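Local coordinates for protein tRNA (uracil(54)-C(5))-methyltransferase (Pyrococcus abyssi, PDB 2JJQ) that methylates C5 of uridine 54 in tRNA, using S-adenosyl-L-methionine as the methyl donor, at residues 365-379 against 392-404. Residues are numbered along the deposited sequence; the frame is centred on the assembly and turned at random.
Sequences GLHPRLVKRLNREKP and FARDVKMLDYRID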
# COMPACT_ATOMS: atom_id res chain seq x y z
N GLY A 365 -11.59 -8.13 7.69
CA GLY A 365 -11.24 -9.54 7.78
C GLY A 365 -12.24 -10.39 7.03
O GLY A 365 -13.06 -9.88 6.29
N LEU A 366 -12.20 -11.70 7.24
CA LEU A 366 -13.07 -12.62 6.52
C LEU A 366 -14.51 -12.55 7.03
O LEU A 366 -14.73 -12.64 8.23
CB LEU A 366 -12.59 -14.06 6.76
CG LEU A 366 -11.14 -14.37 6.32
CD1 LEU A 366 -10.89 -15.82 6.65
CD2 LEU A 366 -11.01 -14.14 4.82
N HIS A 367 -15.49 -12.40 6.15
CA HIS A 367 -16.89 -12.48 6.59
C HIS A 367 -17.13 -13.79 7.35
O HIS A 367 -16.70 -14.86 6.89
CB HIS A 367 -17.84 -12.47 5.42
CG HIS A 367 -19.25 -12.18 5.81
ND1 HIS A 367 -20.04 -13.09 6.47
CD2 HIS A 367 -20.01 -11.07 5.64
CE1 HIS A 367 -21.24 -12.57 6.68
NE2 HIS A 367 -21.24 -11.33 6.21
N PRO A 368 -17.83 -13.74 8.50
CA PRO A 368 -18.19 -14.98 9.23
C PRO A 368 -18.80 -16.10 8.39
O PRO A 368 -18.49 -17.28 8.62
CB PRO A 368 -19.20 -14.46 10.28
CG PRO A 368 -18.61 -13.07 10.63
CD PRO A 368 -18.23 -12.52 9.25
N ARG A 369 -19.63 -15.76 7.42
CA ARG A 369 -20.22 -16.77 6.52
C ARG A 369 -19.17 -17.48 5.67
O ARG A 369 -19.28 -18.66 5.37
CB ARG A 369 -21.29 -16.16 5.60
CG ARG A 369 -22.62 -15.91 6.33
CD ARG A 369 -23.68 -15.21 5.48
NE ARG A 369 -24.93 -15.14 6.24
CZ ARG A 369 -25.96 -14.36 5.92
NH1 ARG A 369 -25.89 -13.56 4.85
NH2 ARG A 369 -27.07 -14.37 6.67
N LEU A 370 -18.16 -16.74 5.25
CA LEU A 370 -17.07 -17.33 4.47
C LEU A 370 -16.28 -18.26 5.40
O LEU A 370 -15.89 -19.36 5.00
CB LEU A 370 -16.16 -16.21 3.93
CG LEU A 370 -14.89 -16.73 3.24
CD1 LEU A 370 -15.20 -17.74 2.11
CD2 LEU A 370 -14.10 -15.49 2.68
N VAL A 371 -16.00 -17.83 6.65
CA VAL A 371 -15.34 -18.77 7.58
C VAL A 371 -16.12 -20.07 7.83
O VAL A 371 -15.54 -21.17 7.81
CB VAL A 371 -14.63 -18.14 8.85
CG1 VAL A 371 -14.52 -16.57 8.90
CG2 VAL A 371 -14.76 -18.96 10.16
N LYS A 372 -17.43 -19.94 7.98
CA LYS A 372 -18.28 -21.15 8.07
C LYS A 372 -18.14 -22.07 6.86
O LYS A 372 -18.01 -23.31 6.99
CB LYS A 372 -19.75 -20.76 8.24
CG LYS A 372 -20.02 -20.02 9.56
CD LYS A 372 -21.50 -19.94 9.88
CE LYS A 372 -21.75 -19.21 11.21
NZ LYS A 372 -23.20 -19.37 11.62
N ARG A 373 -18.15 -21.46 5.67
CA ARG A 373 -18.08 -22.21 4.43
C ARG A 373 -16.73 -22.91 4.30
O ARG A 373 -16.66 -24.08 3.91
CB ARG A 373 -18.33 -21.30 3.24
CG ARG A 373 -19.80 -20.93 3.09
CD ARG A 373 -19.99 -20.02 1.89
NE ARG A 373 -21.41 -19.97 1.62
CZ ARG A 373 -22.14 -18.87 1.72
NH1 ARG A 373 -21.55 -17.72 2.05
NH2 ARG A 373 -23.45 -18.92 1.47
N LEU A 374 -15.65 -22.22 4.70
CA LEU A 374 -14.30 -22.80 4.66
C LEU A 374 -14.20 -23.98 5.64
O LEU A 374 -13.59 -25.02 5.36
CB LEU A 374 -13.27 -21.70 5.02
CG LEU A 374 -12.98 -20.72 3.86
CD1 LEU A 374 -12.20 -19.43 4.35
CD2 LEU A 374 -12.20 -21.41 2.74
N ASN A 375 -14.80 -23.80 6.82
CA ASN A 375 -14.86 -24.87 7.85
C ASN A 375 -15.63 -26.12 7.41
O ASN A 375 -15.32 -27.25 7.83
CB ASN A 375 -15.39 -24.29 9.18
CG ASN A 375 -14.33 -23.48 9.93
OD1 ASN A 375 -13.14 -23.63 9.68
ND2 ASN A 375 -14.76 -22.67 10.89
N ARG A 376 -16.64 -25.92 6.59
CA ARG A 376 -17.52 -27.00 6.13
C ARG A 376 -16.87 -27.70 4.96
O ARG A 376 -16.81 -28.92 4.91
CB ARG A 376 -18.88 -26.43 5.75
CG ARG A 376 -19.88 -27.41 5.22
CD ARG A 376 -21.29 -26.79 5.32
NE ARG A 376 -21.67 -26.01 4.14
CZ ARG A 376 -21.85 -24.68 4.12
NH1 ARG A 376 -21.70 -23.96 5.23
NH2 ARG A 376 -22.19 -24.08 2.98
N GLU A 377 -16.36 -26.92 4.01
CA GLU A 377 -15.78 -27.49 2.79
C GLU A 377 -14.38 -28.01 3.01
O GLU A 377 -13.96 -28.98 2.36
CB GLU A 377 -15.76 -26.45 1.65
CG GLU A 377 -17.12 -26.06 1.13
CD GLU A 377 -18.02 -27.25 0.84
OE1 GLU A 377 -17.58 -28.17 0.08
OE2 GLU A 377 -19.16 -27.25 1.38
N LYS A 378 -13.62 -27.33 3.87
CA LYS A 378 -12.28 -27.75 4.20
C LYS A 378 -11.36 -27.97 2.99
O LYS A 378 -10.82 -29.06 2.79
CB LYS A 378 -12.30 -29.01 5.10
CG LYS A 378 -12.95 -28.84 6.47
CD LYS A 378 -12.16 -27.86 7.37
CE LYS A 378 -10.68 -28.15 7.46
NZ LYS A 378 -10.33 -29.36 8.31
N PRO A 379 -11.14 -26.91 2.20
CA PRO A 379 -10.08 -27.03 1.20
C PRO A 379 -8.80 -27.43 1.89
O PRO A 379 -8.60 -27.04 3.04
CB PRO A 379 -9.97 -25.61 0.62
CG PRO A 379 -10.58 -24.68 1.67
CD PRO A 379 -11.65 -25.52 2.36
N PHE A 392 -5.87 -11.01 11.27
CA PHE A 392 -5.44 -12.35 10.90
C PHE A 392 -5.53 -13.30 12.11
O PHE A 392 -6.06 -14.41 12.02
CB PHE A 392 -4.00 -12.34 10.42
CG PHE A 392 -3.42 -13.71 10.31
CD1 PHE A 392 -3.86 -14.57 9.28
CD2 PHE A 392 -2.45 -14.16 11.21
CE1 PHE A 392 -3.31 -15.87 9.18
CE2 PHE A 392 -1.94 -15.41 11.12
CZ PHE A 392 -2.35 -16.28 10.11
N ALA A 393 -4.99 -12.86 13.24
CA ALA A 393 -4.94 -13.71 14.44
C ALA A 393 -6.34 -14.11 14.89
O ALA A 393 -6.56 -15.25 15.30
CB ALA A 393 -4.19 -12.99 15.58
N ARG A 394 -7.25 -13.13 14.83
CA ARG A 394 -8.67 -13.31 15.15
C ARG A 394 -9.31 -14.35 14.25
O ARG A 394 -9.96 -15.29 14.73
CB ARG A 394 -9.41 -11.99 14.98
CG ARG A 394 -10.93 -12.08 15.40
CD ARG A 394 -11.76 -10.99 14.75
NE ARG A 394 -11.82 -11.10 13.28
CZ ARG A 394 -12.33 -10.15 12.48
NH1 ARG A 394 -12.81 -9.01 13.01
NH2 ARG A 394 -12.35 -10.33 11.15
N ASP A 395 -9.14 -14.17 12.93
CA ASP A 395 -9.79 -15.05 11.97
C ASP A 395 -9.21 -16.47 12.06
O ASP A 395 -9.93 -17.43 11.89
CB ASP A 395 -9.61 -14.52 10.53
CG ASP A 395 -10.45 -13.29 10.22
OD1 ASP A 395 -11.36 -12.94 11.01
OD2 ASP A 395 -10.18 -12.63 9.16
N VAL A 396 -7.91 -16.61 12.30
CA VAL A 396 -7.32 -17.95 12.28
C VAL A 396 -7.90 -18.81 13.43
O VAL A 396 -8.12 -20.01 13.25
CB VAL A 396 -5.76 -17.94 12.21
CG1 VAL A 396 -5.19 -19.38 12.35
CG2 VAL A 396 -5.32 -17.40 10.88
N LYS A 397 -8.19 -18.19 14.57
CA LYS A 397 -8.84 -18.90 15.70
C LYS A 397 -10.20 -19.45 15.32
O LYS A 397 -10.58 -20.53 15.78
CB LYS A 397 -9.02 -17.96 16.91
CG LYS A 397 -7.74 -17.67 17.65
CD LYS A 397 -7.98 -16.67 18.80
CE LYS A 397 -7.39 -15.32 18.46
NZ LYS A 397 -7.02 -14.57 19.70
N MET A 398 -10.93 -18.71 14.49
CA MET A 398 -12.25 -19.14 14.03
C MET A 398 -12.16 -20.26 12.99
O MET A 398 -13.09 -21.05 12.84
CB MET A 398 -13.04 -17.98 13.45
CG MET A 398 -12.99 -16.70 14.27
SD MET A 398 -13.67 -15.30 13.36
CE MET A 398 -13.87 -14.09 14.67
N LEU A 399 -11.06 -20.32 12.23
CA LEU A 399 -10.93 -21.38 11.21
C LEU A 399 -10.52 -22.72 11.81
O LEU A 399 -9.64 -22.76 12.68
CB LEU A 399 -9.84 -20.95 10.21
CG LEU A 399 -10.35 -19.82 9.30
CD1 LEU A 399 -9.17 -19.15 8.59
CD2 LEU A 399 -11.46 -20.27 8.26
N ASP A 400 -11.06 -23.81 11.28
CA ASP A 400 -10.62 -25.14 11.76
C ASP A 400 -9.33 -25.62 11.11
O ASP A 400 -9.27 -26.70 10.49
CB ASP A 400 -11.76 -26.15 11.63
CG ASP A 400 -12.98 -25.75 12.45
OD1 ASP A 400 -12.82 -25.10 13.52
OD2 ASP A 400 -14.11 -26.08 12.04
N TYR A 401 -8.28 -24.80 11.29
CA TYR A 401 -7.02 -24.98 10.59
C TYR A 401 -5.93 -24.55 11.52
O TYR A 401 -6.16 -23.72 12.39
CB TYR A 401 -6.96 -24.02 9.36
CG TYR A 401 -7.78 -24.48 8.18
CD1 TYR A 401 -7.16 -25.04 7.07
CD2 TYR A 401 -9.17 -24.31 8.15
CE1 TYR A 401 -7.92 -25.48 5.97
CE2 TYR A 401 -9.93 -24.73 7.07
CZ TYR A 401 -9.29 -25.31 5.98
OH TYR A 401 -10.01 -25.72 4.89
N ARG A 402 -4.73 -25.06 11.31
CA ARG A 402 -3.54 -24.60 12.05
C ARG A 402 -2.61 -23.84 11.08
O ARG A 402 -2.74 -23.99 9.89
CB ARG A 402 -2.83 -25.79 12.66
CG ARG A 402 -2.28 -26.75 11.64
CD ARG A 402 -1.47 -27.87 12.28
NE ARG A 402 -0.33 -28.14 11.41
CZ ARG A 402 -0.21 -29.19 10.62
NH1 ARG A 402 -1.16 -30.14 10.57
NH2 ARG A 402 0.87 -29.28 9.87
N ILE A 403 -1.69 -23.03 11.62
CA ILE A 403 -0.67 -22.37 10.78
C ILE A 403 0.44 -23.37 10.47
O ILE A 403 1.14 -23.88 11.36
CB ILE A 403 -0.11 -21.12 11.51
CG1 ILE A 403 -1.25 -20.14 11.73
CG2 ILE A 403 1.00 -20.45 10.70
CD1 ILE A 403 -0.89 -19.07 12.69
N ASP A 404 0.56 -23.72 9.20
CA ASP A 404 1.54 -24.69 8.76
C ASP A 404 2.88 -23.97 8.51
O ASP A 404 3.94 -24.43 8.95
CB ASP A 404 1.03 -25.36 7.48
CG ASP A 404 2.05 -26.29 6.87
OD1 ASP A 404 2.78 -26.90 7.67
OD2 ASP A 404 2.08 -26.45 5.61
O HOH W 1 -14.23 -13.04 11.03
O HOH W 2 -14.37 -28.15 10.09
O HOH W 3 -7.81 -28.68 9.27
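With CG turned anti to the carbonyl carbon (chi1 -77° in both), Asn375 on helix 368-377 reaches the turn that follows helix 389-398, and Tyr401, just beyond that turn, reaches Pro379 past the end of the first helix; the two helices are neighbours on one face of the Rossmann-like methyltransferase sheet, joined through strand 381-386. Asn375 illustrates how a side-chain amide can bind the chain leaving a helix as another backbone would. Asn375 OD1 accepts from Asp400 N at 2.6 Å, while its ND2 donates almost straight to Met398 O at 3.0 Å, the acceptor lying in the amide plane. Two bonds thus fix the amide's rotation, and the Asp400 carboxylate stacks on it with planes 12° apart. Beneath this polar frame, Leu399 CD2 fits against Val371 CB and Leu374 CB, and Leu374 in turn rests on Ile382 and Val357 of the sheet. At the other end, Leu366 N meets Asp395 OD2 from above the carboxylate plane at 2.9 Å; Tyr384 OH also bonds this oxygen. Arg394 grips OD1 of Asp395 side-on through NE and NH2, and NH2 reaches Ala364 O as well, tying the second helix to the chain before the first. Leu366 also touches Tyr298, an S-adenosyl-L-methionine-binding residue. Past the helix end, the coiled Lys378 chain carries NZ over the face of the Tyr401 ring in a cation-pi contact, and at the ring's edge Tyr401 OH donates to a lone pair of Pro379 O, 2.7 Å away.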